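Local coordinates for hypothetical signal peptide protein (Sinorhizobium meliloti, PDB 3PJY) that is of unknown biochemical function but belongs to the DUF192 family and is a putative transcription regulator, at residues L22-A27 and G48-F53. Sequence-based numbering, arbitrary orientation.
Sequences LTVELA and GMLFDF
Glu25 bonds to Gly48 and Leu50, on either side of its partner Met49, and Ala27 bonds to Leu50 and Asp52, on either side of Phe51, in a parallel beta ladder of five backbone hydrogen bonds. Gly48 N donates to Thr23 O at 3.1 Å, Glu25 N to Gly48 O, Leu50 N to Glu25 O, Ala27 N to Leu50 O, and Asp52 N to Ala27 O at 2.9 Å. The Asp52 bond is almost straight at hydrogen (176°), whereas Ala27 N sits 28° from the plane of the Leu50 carbonyl. Each acceptor except Thr23 O also receives a weaker CA-H...O contact, the shortest from Val24 CA to Gly48 O at 3.2 Å.

Gly48 O accepts a second hydrogen bond, from a water 3.1 Å away that also donates to Glu25 OE1 at 2.7 Å. The Glu25 chain runs extended across selenomethionine Met49, whose CE lies 4.0 Å from OE1. That same OE1 forms a salt bridge with Arg40. Thr23 OG1 is bonded to Arg9, and Asp52 OD1 to Gly54 N. The bend at chi3 (-74°) turns the Met49 methyl toward Glu25, while SE rests 4.0 Å from Ala27 CB. On the other face Leu26 and Leu50 lie side by side, CD2 to CD2 at 3.8 Å, beside Val24.

The ladder closes the beta-alpha-beta unit of strand 19-27, helix 30-35 and strand 47-53. Backbone groups pointing away from the pair continue the sheet: Leu22, Val24 and Leu26 bond to strand 6-13, Met49 to Glu107. Main-chain bonding thus joins the one parallel pair of an otherwise antiparallel sheet, between an apolar face and a mixed one where arginine and water meet Glu25's charge.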
loop_
_atom_site.group_PDB
_atom_site.type_symbol
_atom_site.label_atom_id
_atom_site.label_comp_id
_atom_site.label_asym_id
_atom_site.label_seq_id
_atom_site.Cartn_x
_atom_site.Cartn_y
_atom_site.Cartn_z
ATOM N N LEU B 22 2.856 -0.006 3.329
ATOM C CA LEU B 22 3.855 -0.793 4.008
ATOM C C LEU B 22 3.214 -2.011 4.631
ATOM O O LEU B 22 2.006 -2.016 4.963
ATOM C CB LEU B 22 4.572 0.003 5.130
ATOM C CG LEU B 22 5.163 1.355 4.775
ATOM C CD1 LEU B 22 5.443 2.198 6.054
ATOM C CD2 LEU B 22 6.427 1.166 3.938
ATOM N N THR B 23 4.026 -3.034 4.863
ATOM C CA THR B 23 3.603 -4.195 5.654
ATOM C C THR B 23 4.427 -4.140 6.924
ATOM O O THR B 23 5.648 -4.036 6.871
ATOM C CB THR B 23 3.927 -5.483 4.956
ATOM O OG1 THR B 23 3.165 -5.560 3.752
ATOM C CG2 THR B 23 3.520 -6.648 5.847
ATOM N N VAL B 24 3.755 -4.146 8.053
ATOM C CA VAL B 24 4.418 -4.072 9.332
ATOM C C VAL B 24 4.108 -5.256 10.218
ATOM O O VAL B 24 2.976 -5.779 10.212
ATOM C CB VAL B 24 4.099 -2.777 10.094
ATOM C CG1 VAL B 24 4.651 -1.562 9.249
ATOM C CG2 VAL B 24 2.632 -2.582 10.380
ATOM N N GLU B 25 5.124 -5.674 10.986
ATOM C CA GLU B 25 4.919 -6.535 12.145
ATOM C C GLU B 25 4.549 -5.693 13.333
ATOM O O GLU B 25 5.170 -4.643 13.567
ATOM C CB GLU B 25 6.190 -7.308 12.422
ATOM C CG GLU B 25 6.472 -8.393 11.425
ATOM C CD GLU B 25 7.937 -8.840 11.528
ATOM O OE1 GLU B 25 8.817 -8.067 11.121
ATOM O OE2 GLU B 25 8.191 -9.920 11.977
ATOM N N LEU B 26 3.551 -6.138 14.085
ATOM C CA LEU B 26 3.078 -5.412 15.251
ATOM C C LEU B 26 3.743 -5.901 16.529
ATOM O O LEU B 26 3.473 -7.015 16.967
ATOM C CB LEU B 26 1.548 -5.571 15.376
ATOM C CG LEU B 26 0.708 -5.113 14.196
ATOM C CD1 LEU B 26 -0.764 -5.395 14.455
ATOM C CD2 LEU B 26 0.922 -3.586 13.953
ATOM N N ALA B 27 4.531 -5.032 17.165
ATOM C CA ALA B 27 5.184 -5.339 18.430
ATOM C C ALA B 27 4.269 -4.764 19.500
ATOM O O ALA B 27 4.229 -3.526 19.696
ATOM C CB ALA B 27 6.576 -4.755 18.490
ATOM N N GLY B 48 8.361 -2.926 7.813
ATOM C CA GLY B 48 8.822 -2.335 9.049
ATOM C C GLY B 48 8.198 -2.971 10.260
ATOM O O GLY B 48 7.517 -4.002 10.156
HETATM N N MSE B 49 8.477 -2.372 11.405
HETATM C CA MSE B 49 7.913 -2.843 12.651
HETATM C C MSE B 49 7.210 -1.664 13.313
HETATM O O MSE B 49 7.780 -0.582 13.470
HETATM C CB MSE B 49 8.989 -3.452 13.529
HETATM C CG MSE B 49 8.432 -3.935 14.840
HETATM SE SE MSE B 49 9.606 -5.105 15.871
HETATM C CE MSE B 49 9.448 -6.689 14.819
ATOM N N LEU B 50 5.966 -1.902 13.706
ATOM C CA LEU B 50 5.141 -0.901 14.338
ATOM C C LEU B 50 5.015 -1.316 15.823
ATOM O O LEU B 50 4.442 -2.349 16.161
ATOM C CB LEU B 50 3.758 -0.806 13.721
ATOM C CG LEU B 50 2.804 0.252 14.296
ATOM C CD1 LEU B 50 3.386 1.664 14.102
ATOM C CD2 LEU B 50 1.430 0.126 13.603
ATOM N N PHE B 51 5.580 -0.484 16.669
ATOM C CA PHE B 51 5.582 -0.657 18.122
ATOM C C PHE B 51 4.317 -0.001 18.645
ATOM O O PHE B 51 4.124 1.221 18.492
ATOM C CB PHE B 51 6.806 -0.007 18.736
ATOM C CG PHE B 51 8.109 -0.649 18.317
ATOM C CD1 PHE B 51 8.634 -0.407 17.056
ATOM C CD2 PHE B 51 8.792 -1.536 19.152
ATOM C CE1 PHE B 51 9.785 -1.029 16.607
ATOM C CE2 PHE B 51 9.982 -2.140 18.701
ATOM C CZ PHE B 51 10.473 -1.909 17.459
ATOM N N ASP B 52 3.444 -0.777 19.277
ATOM C CA ASP B 52 2.152 -0.311 19.806
ATOM C C ASP B 52 2.270 -0.360 21.309
ATOM O O ASP B 52 2.284 -1.442 21.924
ATOM C CB ASP B 52 1.048 -1.232 19.310
ATOM C CG ASP B 52 -0.325 -0.844 19.834
ATOM O OD1 ASP B 52 -0.417 0.022 20.706
ATOM O OD2 ASP B 52 -1.317 -1.419 19.375
ATOM N N PHE B 53 2.452 0.806 21.931
ATOM C CA PHE B 53 2.691 0.892 23.378
ATOM C C PHE B 53 1.440 0.729 24.225
ATOM O O PHE B 53 1.533 0.599 25.450
ATOM C CB PHE B 53 3.364 2.237 23.678
ATOM C CG PHE B 53 4.664 2.357 22.985
ATOM C CD1 PHE B 53 5.734 1.649 23.412
ATOM C CD2 PHE B 53 4.794 3.097 21.820
ATOM C CE1 PHE B 53 6.935 1.695 22.739
ATOM C CE2 PHE B 53 6.029 3.144 21.179
ATOM C CZ PHE B 53 7.049 2.390 21.632
HETATM O O HOH W 1 8.635 -6.578 8.873
#